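Local coordinates for cytoplasmic protein (Cryptococcus neoformans var. grubii serotype A, PDB 7LPO), which probably hydrolyses the beta-glucosidic bond of steryl glucosides, as a fungal sterylglucosidase of glycoside hydrolase family 5, at residues K292-T298 / V313-N317; T174-Y178 / T201-A207. All coordinates share one frame; numbering follows the deposited sequence.

Contact 1. Residues K292-T298 / V313-N317; sequences KKGPSPT and VQAWN
The indole of Trp316 carries the aliphatic chain of Lys292 on one face: Lys292 CB rests against Trp316 CG, and Lys292 CD lies 3.8 Å from the centroid of the six-membered ring in a CH-pi contact. A bend at chi3 (-123°) takes the chain on across the ring, leaving NZ 4.2 Å from that centroid in an off-centre cation-pi contact; NZ also makes a weak hydrogen bond to Pro286 O. Gly294 O sits at the indole edge, near its plane, and Ser296 OG approaches CD1 obliquely. Along that edge, Gly294 and Trp316 form an antiparallel hydrogen-bonded pair, with Gly294 N to Trp316 O at 2.9 Å and Trp316 N to Gly294 O at 3.1 Å. Glycine suits its positive phi (73°), while Pro295 needs no amide hydrogen at its non-hydrogen-bonded place opposite Ala315. Ser296 N gives a short bond to Gln314 O (2.7 Å), and a water joins Ser296 O to Gln314 N. Val313 straddles the two prolines, CG2 against Pro295 CB and CG1 against Pro297 CB. Gly294 O is gripped from opposite faces of its plane by Trp316 N and Ser296 OG, so serine reinforces the strand pairing while the lysine packs both hydrocarbon and charge on the indole.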
ATOM      1  N   LYS A 292       9.432  -8.916 -14.115  1.00 30.31           N
ATOM      2  CA  LYS A 292       9.853 -10.278 -14.397  1.00 27.63           C
ATOM      3  C   LYS A 292      11.123 -10.542 -13.611  1.00 25.25           C
ATOM      4  O   LYS A 292      12.072  -9.756 -13.681  1.00 26.42           O
ATOM      5  CB  LYS A 292      10.102 -10.506 -15.885  1.00 29.43           C
ATOM      6  CG  LYS A 292       8.978 -10.030 -16.778  1.00 32.54           C
ATOM      7  CD  LYS A 292       9.339 -10.214 -18.237  1.00 34.78           C
ATOM      8  CE  LYS A 292       9.267  -8.898 -18.986  1.00 37.78           C
ATOM      9  NZ  LYS A 292       9.168  -9.107 -20.453  1.00 40.81           N
ATOM     10  N   LYS A 293      11.144 -11.641 -12.870  1.00 20.35           N
ATOM     11  CA  LYS A 293      12.330 -12.003 -12.113  1.00 19.79           C
ATOM     12  C   LYS A 293      12.228 -13.468 -11.735  1.00 20.00           C
ATOM     13  O   LYS A 293      11.163 -13.933 -11.317  1.00 21.68           O
ATOM     14  CB  LYS A 293      12.492 -11.145 -10.857  1.00 22.22           C
ATOM     15  CG  LYS A 293      13.625 -11.616  -9.966  1.00 24.61           C
ATOM     16  CD  LYS A 293      14.223 -10.472  -9.179  1.00 26.53           C
ATOM     17  CE  LYS A 293      15.558 -10.883  -8.584  1.00 28.37           C
ATOM     18  NZ  LYS A 293      16.081  -9.870  -7.638  1.00 30.39           N
ATOM     19  N   GLY A 294      13.339 -14.182 -11.881  1.00 18.83           N
ATOM     20  CA  GLY A 294      13.355 -15.600 -11.630  1.00 20.25           C
ATOM     21  C   GLY A 294      12.635 -16.345 -12.734  1.00 19.75           C
ATOM     22  O   GLY A 294      12.348 -15.789 -13.807  1.00 18.32           O
ATOM     23  N   PRO A 295      12.328 -17.620 -12.489  1.00 22.29           N
ATOM     24  CA  PRO A 295      11.640 -18.421 -13.514  1.00 22.79           C
ATOM     25  C   PRO A 295      10.260 -17.852 -13.791  1.00 21.94           C
ATOM     26  O   PRO A 295       9.456 -17.667 -12.879  1.00 22.63           O
ATOM     27  CB  PRO A 295      11.559 -19.823 -12.895  1.00 23.13           C
ATOM     28  CG  PRO A 295      12.465 -19.788 -11.675  1.00 23.64           C
ATOM     29  CD  PRO A 295      12.511 -18.355 -11.225  1.00 21.85           C
ATOM     30  N   SER A 296       9.985 -17.585 -15.063  1.00 19.67           N
ATOM     31  CA  SER A 296       8.779 -16.866 -15.469  1.00 20.20           C
ATOM     32  C   SER A 296       8.045 -17.645 -16.550  1.00 17.49           C
ATOM     33  O   SER A 296       8.236 -17.408 -17.750  1.00 18.06           O
ATOM     34  CB  SER A 296       9.125 -15.459 -15.954  1.00 22.68           C
ATOM     35  OG  SER A 296       9.962 -14.793 -15.018  1.00 25.26           O
ATOM     36  N   PRO A 297       7.187 -18.579 -16.166  1.00 16.44           N
ATOM     37  CA  PRO A 297       6.386 -19.276 -17.181  1.00 15.60           C
ATOM     38  C   PRO A 297       5.388 -18.327 -17.830  1.00 16.44           C
ATOM     39  O   PRO A 297       4.839 -17.432 -17.182  1.00 18.15           O
ATOM     40  CB  PRO A 297       5.681 -20.393 -16.400  1.00 15.50           C
ATOM     41  CG  PRO A 297       5.860 -20.082 -14.960  1.00 16.21           C
ATOM     42  CD  PRO A 297       7.018 -19.125 -14.807  1.00 16.16           C
ATOM     43  N   THR A 298       5.197 -18.496 -19.137  1.00 15.82           N
ATOM     44  CA  THR A 298       4.095 -17.846 -19.826  1.00 15.31           C
ATOM     45  C   THR A 298       2.781 -18.375 -19.256  1.00 15.29           C
ATOM     46  O   THR A 298       2.768 -19.410 -18.586  1.00 15.32           O
ATOM     47  CB  THR A 298       4.177 -18.134 -21.319  1.00 15.55           C
ATOM     48  OG1 THR A 298       4.019 -19.543 -21.539  1.00 15.65           O
ATOM     49  CG2 THR A 298       5.533 -17.694 -21.875  1.00 17.43           C
ATOM     50  N   VAL A 313      11.373 -22.961 -18.712  1.00 25.75           N
ATOM     51  CA  VAL A 313      10.846 -21.601 -18.691  1.00 23.14           C
ATOM     52  C   VAL A 313      11.980 -20.591 -18.699  1.00 20.90           C
ATOM     53  O   VAL A 313      13.071 -20.840 -18.180  1.00 19.75           O
ATOM     54  CB  VAL A 313       9.931 -21.370 -17.468  1.00 19.49           C
ATOM     55  CG1 VAL A 313       8.904 -22.486 -17.362  1.00 20.88           C
ATOM     56  CG2 VAL A 313      10.743 -21.274 -16.191  1.00 16.84           C
ATOM     57  N   GLN A 314      11.703 -19.437 -19.299  1.00 25.75           N
ATOM     58  CA  GLN A 314      12.636 -18.318 -19.280  1.00 26.55           C
ATOM     59  C   GLN A 314      12.787 -17.801 -17.857  1.00 24.77           C
ATOM     60  O   GLN A 314      11.813 -17.707 -17.107  1.00 25.09           O
ATOM     61  CB  GLN A 314      12.141 -17.190 -20.193  1.00 31.21           C
ATOM     62  CG  GLN A 314      11.652 -17.647 -21.572  1.00 38.96           C
ATOM     63  CD  GLN A 314      10.768 -16.611 -22.289  1.00 43.92           C
ATOM     64  OE1 GLN A 314       9.527 -16.692 -22.248  1.00 47.22           O
ATOM     65  NE2 GLN A 314      11.406 -15.642 -22.956  1.00 41.48           N
ATOM     66  N   ALA A 315      14.017 -17.488 -17.472  1.00 23.02           N
ATOM     67  CA  ALA A 315      14.281 -16.827 -16.205  1.00 22.01           C
ATOM     68  C   ALA A 315      14.799 -15.425 -16.487  1.00 22.31           C
ATOM     69  O   ALA A 315      15.477 -15.188 -17.491  1.00 23.09           O
ATOM     70  CB  ALA A 315      15.288 -17.595 -15.354  1.00 20.53           C
ATOM     71  N   TRP A 316      14.472 -14.496 -15.593  1.00 23.73           N
ATOM     72  CA  TRP A 316      14.764 -13.088 -15.795  1.00 23.56           C
ATOM     73  C   TRP A 316      15.588 -12.526 -14.650  1.00 22.19           C
ATOM     74  O   TRP A 316      15.325 -12.822 -13.483  1.00 19.78           O
ATOM     75  CB  TRP A 316      13.474 -12.285 -15.926  1.00 25.66           C
ATOM     76  CG  TRP A 316      12.778 -12.564 -17.196  1.00 29.19           C
ATOM     77  CD1 TRP A 316      11.955 -13.616 -17.475  1.00 29.56           C
ATOM     78  CD2 TRP A 316      12.853 -11.786 -18.383  1.00 31.43           C
ATOM     79  NE1 TRP A 316      11.506 -13.535 -18.769  1.00 30.94           N
ATOM     80  CE2 TRP A 316      12.046 -12.418 -19.352  1.00 32.98           C
ATOM     81  CE3 TRP A 316      13.522 -10.610 -18.719  1.00 33.00           C
ATOM     82  CZ2 TRP A 316      11.890 -11.911 -20.641  1.00 36.78           C
ATOM     83  CZ3 TRP A 316      13.372 -10.109 -19.987  1.00 36.39           C
ATOM     84  CH2 TRP A 316      12.563 -10.760 -20.943  1.00 38.25           C
ATOM     85  N   ASN A 317      16.564 -11.688 -14.999  1.00 24.28           N
ATOM     86  CA  ASN A 317      17.335 -10.914 -14.042  1.00 23.95           C
ATOM     87  C   ASN A 317      16.907  -9.458 -14.132  1.00 22.61           C
ATOM     88  O   ASN A 317      16.484  -8.985 -15.188  1.00 22.72           O
ATOM     89  CB  ASN A 317      18.835 -11.032 -14.319  1.00 28.15           C
ATOM     90  CG  ASN A 317      19.328 -12.466 -14.264  1.00 32.26           C
ATOM     91  OD1 ASN A 317      18.962 -13.224 -13.368  1.00 32.14           O
ATOM     92  ND2 ASN A 317      20.165 -12.844 -15.227  1.00 34.77           N
TER
HETATM   93  O   HOH W   1       8.984 -18.833 -20.118  1.00 17.81           O

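Contact 2. Residues T174-Y178 / T201-A207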
ATOM      1  N   THR A 174       4.273 -27.147  -8.679  1.00 19.09           N
ATOM      2  CA  THR A 174       3.852 -26.675  -9.993  1.00 16.79           C
ATOM      3  C   THR A 174       4.355 -25.270 -10.318  1.00 16.83           C
ATOM      4  O   THR A 174       4.103 -24.775 -11.418  1.00 15.37           O
ATOM      5  CB  THR A 174       2.320 -26.684 -10.097  1.00 16.40           C
ATOM      6  OG1 THR A 174       1.774 -25.754  -9.151  1.00 17.19           O
ATOM      7  CG2 THR A 174       1.744 -28.085  -9.849  1.00 15.88           C
ATOM      8  N   ALA A 175       5.050 -24.612  -9.400  1.00 16.37           N
ATOM      9  CA  ALA A 175       5.455 -23.227  -9.595  1.00 16.08           C
ATOM     10  C   ALA A 175       4.245 -22.311  -9.766  1.00 15.98           C
ATOM     11  O   ALA A 175       4.332 -21.255 -10.394  1.00 18.19           O
ATOM     12  CB  ALA A 175       6.399 -23.101 -10.794  1.00 20.11           C
ATOM     13  N   ALA A 176       3.099 -22.713  -9.218  1.00 15.18           N
ATOM     14  CA  ALA A 176       1.907 -21.879  -9.285  1.00 15.12           C
ATOM     15  C   ALA A 176       2.010 -20.682  -8.353  1.00 15.04           C
ATOM     16  O   ALA A 176       1.324 -19.684  -8.569  1.00 14.99           O
ATOM     17  CB  ALA A 176       0.673 -22.716  -8.944  1.00 19.36           C
ATOM     18  N   ALA A 177       2.843 -20.770  -7.325  1.00 15.03           N
ATOM     19  CA  ALA A 177       3.178 -19.645  -6.468  1.00 14.96           C
ATOM     20  C   ALA A 177       4.516 -19.947  -5.810  1.00 14.99           C
ATOM     21  O   ALA A 177       4.851 -21.113  -5.571  1.00 15.04           O
ATOM     22  CB  ALA A 177       2.105 -19.394  -5.405  1.00 14.91           C
ATOM     23  N   TYR A 178       5.276 -18.891  -5.517  1.00 15.87           N
ATOM     24  CA  TYR A 178       6.524 -19.006  -4.773  1.00 15.80           C
ATOM     25  C   TYR A 178       6.264 -18.499  -3.362  1.00 16.88           C
ATOM     26  O   TYR A 178       5.973 -17.314  -3.165  1.00 17.54           O
ATOM     27  CB  TYR A 178       7.656 -18.222  -5.429  1.00 18.45           C
ATOM     28  CG  TYR A 178       8.118 -18.788  -6.740  1.00 22.22           C
ATOM     29  CD1 TYR A 178       8.300 -20.158  -6.905  1.00 23.42           C
ATOM     30  CD2 TYR A 178       8.373 -17.951  -7.827  1.00 23.05           C
ATOM     31  CE1 TYR A 178       8.709 -20.685  -8.111  1.00 23.31           C
ATOM     32  CE2 TYR A 178       8.800 -18.467  -9.037  1.00 22.51           C
ATOM     33  CZ  TYR A 178       8.966 -19.831  -9.170  1.00 24.28           C
ATOM     34  OH  TYR A 178       9.391 -20.355 -10.364  1.00 25.54           O
ATOM     35  N   THR A 201       6.223 -11.306  -8.413  1.00 14.73           N
ATOM     36  CA  THR A 201       5.955 -12.088  -9.619  1.00 14.78           C
ATOM     37  C   THR A 201       4.836 -13.109  -9.427  1.00 14.80           C
ATOM     38  O   THR A 201       4.353 -13.683 -10.415  1.00 14.84           O
ATOM     39  CB  THR A 201       7.225 -12.820 -10.095  1.00 14.85           C
ATOM     40  OG1 THR A 201       7.588 -13.864  -9.175  1.00 14.87           O
ATOM     41  CG2 THR A 201       8.385 -11.844 -10.243  1.00 14.84           C
ATOM     42  N   ASN A 202       4.420 -13.362  -8.185  1.00 14.77           N
ATOM     43  CA  ASN A 202       3.298 -14.266  -7.972  1.00 14.78           C
ATOM     44  C   ASN A 202       2.052 -13.779  -8.695  1.00 14.75           C
ATOM     45  O   ASN A 202       1.230 -14.594  -9.114  1.00 14.78           O
ATOM     46  CB  ASN A 202       3.051 -14.442  -6.474  1.00 14.74           C
ATOM     47  CG  ASN A 202       4.021 -15.451  -5.846  1.00 14.79           C
ATOM     48  OD1 ASN A 202       4.175 -16.563  -6.336  1.00 14.85           O
ATOM     49  ND2 ASN A 202       4.688 -15.054  -4.788  1.00 14.76           N
ATOM     50  N   TYR A 203       1.921 -12.468  -8.916  1.00 14.71           N
ATOM     51  CA  TYR A 203       0.768 -11.962  -9.663  1.00 14.69           C
ATOM     52  C   TYR A 203       0.693 -12.543 -11.071  1.00 14.75           C
ATOM     53  O   TYR A 203      -0.395 -12.591 -11.658  1.00 14.75           O
ATOM     54  CB  TYR A 203       0.794 -10.432  -9.770  1.00 14.64           C
ATOM     55  CG  TYR A 203       0.378  -9.700  -8.515  1.00 14.58           C
ATOM     56  CD1 TYR A 203      -0.916  -9.826  -7.995  1.00 14.55           C
ATOM     57  CD2 TYR A 203       1.269  -8.870  -7.858  1.00 14.55           C
ATOM     58  CE1 TYR A 203      -1.299  -9.153  -6.843  1.00 14.50           C
ATOM     59  CE2 TYR A 203       0.899  -8.188  -6.714  1.00 14.49           C
ATOM     60  CZ  TYR A 203      -0.379  -8.339  -6.198  1.00 14.47           C
ATOM     61  OH  TYR A 203      -0.722  -7.660  -5.043  1.00 14.42           O
ATOM     62  N   THR A 204       1.819 -12.981 -11.626  1.00 14.80           N
ATOM     63  CA  THR A 204       1.870 -13.531 -12.973  1.00 14.86           C
ATOM     64  C   THR A 204       2.280 -14.999 -12.962  1.00 14.93           C
ATOM     65  O   THR A 204       2.846 -15.498 -13.936  1.00 14.99           O
ATOM     66  CB  THR A 204       2.812 -12.714 -13.866  1.00 17.66           C
ATOM     67  OG1 THR A 204       4.122 -12.644 -13.298  1.00 14.87           O
ATOM     68  CG2 THR A 204       2.287 -11.284 -14.042  1.00 15.11           C
ATOM     69  N   HIS A 205       1.998 -15.702 -11.871  1.00 14.92           N
ATOM     70  CA  HIS A 205       2.030 -17.155 -11.853  1.00 14.98           C
ATOM     71  C   HIS A 205       0.609 -17.688 -11.709  1.00 14.98           C
ATOM     72  O   HIS A 205      -0.337 -16.946 -11.433  1.00 14.92           O
ATOM     73  CB  HIS A 205       2.924 -17.668 -10.729  1.00 14.98           C
ATOM     74  CG  HIS A 205       4.388 -17.578 -11.028  1.00 15.98           C
ATOM     75  ND1 HIS A 205       5.036 -16.377 -11.194  1.00 19.72           N
ATOM     76  CD2 HIS A 205       5.336 -18.536 -11.171  1.00 17.13           C
ATOM     77  CE1 HIS A 205       6.320 -16.592 -11.418  1.00 17.93           C
ATOM     78  NE2 HIS A 205       6.529 -17.894 -11.408  1.00 17.83           N
ATOM     79  N   LEU A 206       0.479 -19.005 -11.854  1.00 15.04           N
ATOM     80  CA  LEU A 206      -0.813 -19.607 -12.184  1.00 15.39           C
ATOM     81  C   LEU A 206      -1.861 -19.409 -11.089  1.00 15.00           C
ATOM     82  O   LEU A 206      -3.045 -19.204 -11.384  1.00 14.98           O
ATOM     83  CB  LEU A 206      -0.617 -21.095 -12.475  1.00 15.13           C
ATOM     84  CG  LEU A 206      -1.887 -21.922 -12.704  1.00 16.02           C
ATOM     85  CD1 LEU A 206      -2.675 -21.322 -13.846  1.00 16.75           C
ATOM     86  CD2 LEU A 206      -1.581 -23.393 -12.990  1.00 16.12           C
ATOM     87  N   ALA A 207      -1.466 -19.487  -9.822  1.00 15.07           N
ATOM     88  CA  ALA A 207      -2.473 -19.400  -8.769  1.00 15.58           C
ATOM     89  C   ALA A 207      -3.131 -18.025  -8.761  1.00 16.78           C
ATOM     90  O   ALA A 207      -4.363 -17.910  -8.793  1.00 18.03           O
ATOM     91  CB  ALA A 207      -1.851 -19.716  -7.408  1.00 15.29           C
TER
HETATM   92  O   HOH W   2       2.882 -20.328 -12.858  1.00 15.17           O
HETATM   93  O   HOH W   3       0.531 -17.118  -7.910  1.00 14.84           O
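Ala176 and Ala207 meet where the loop 174-178 presses on the first turn of helix 206-221, and their small methyls, with CB of Leu206, let the two backbones come close. The Ala176 carbonyl is the bump: its oxygen fits between His205 CB and the methyl of Ala207 and accepts a bond from Ala207 N (3.1 Å). Beside it, a water bridges Ala176 O to Asn202 O, and another links Ala175 O to Leu206 N. Asn202 fits the loop backbone with its amide: OD1 takes Tyr178 N in the carbonyl plane on a lone pair (2.7 Å), and ND2 returns a bond to Tyr178 O (3.1 Å). The His205 ring projects into the hollow between Ala175 O, in plane at its CD2 edge (3.0 Å), and Tyr178, whose CE2 comes 3.3 Å from His205 NE2 with the ring planes at 62°. With CG anti to the carbonyl carbon (chi1 -77°), the imidazole swings toward the 174-178 loop, and its rotation is fixed by ND1 donating to Thr201 O (2.9 Å). Beyond the pair, Trp183 meets Tyr178 edge-to-face, Ile331 of strand 322-331 packs on Ala175 and Tyr178, and the 3-10 segment ending at 203 leads through Thr204 and His205, the N-cap residue, into helix 206-221.

How the contacts relate
Contacts 1 and 2 are adjacent, their centres about 11 Å apart, and both segments of contact 2 precede those of contact 1 in the chain. His205 and Tyr178 face strand 294-295, at one edge of the three-stranded antiparallel sheet: His205 NE2 lies 3.3 Å from Pro295 O, a probable though weak hydrogen bond, and Tyr178 OH packs 3.4 Å from Pro295 CB. With ND1 held within contact 2, the imidazole probably bridges the two. Further touches come from Pro297 CD on His205 NE2 (3.6 Å) and Lys293 O on Thr201 CG2. Strand 322-331 serves both, pairing with 313-317 and placing Ile331 against 174-178. The start of helix 206-221 thus packs against this small sheet.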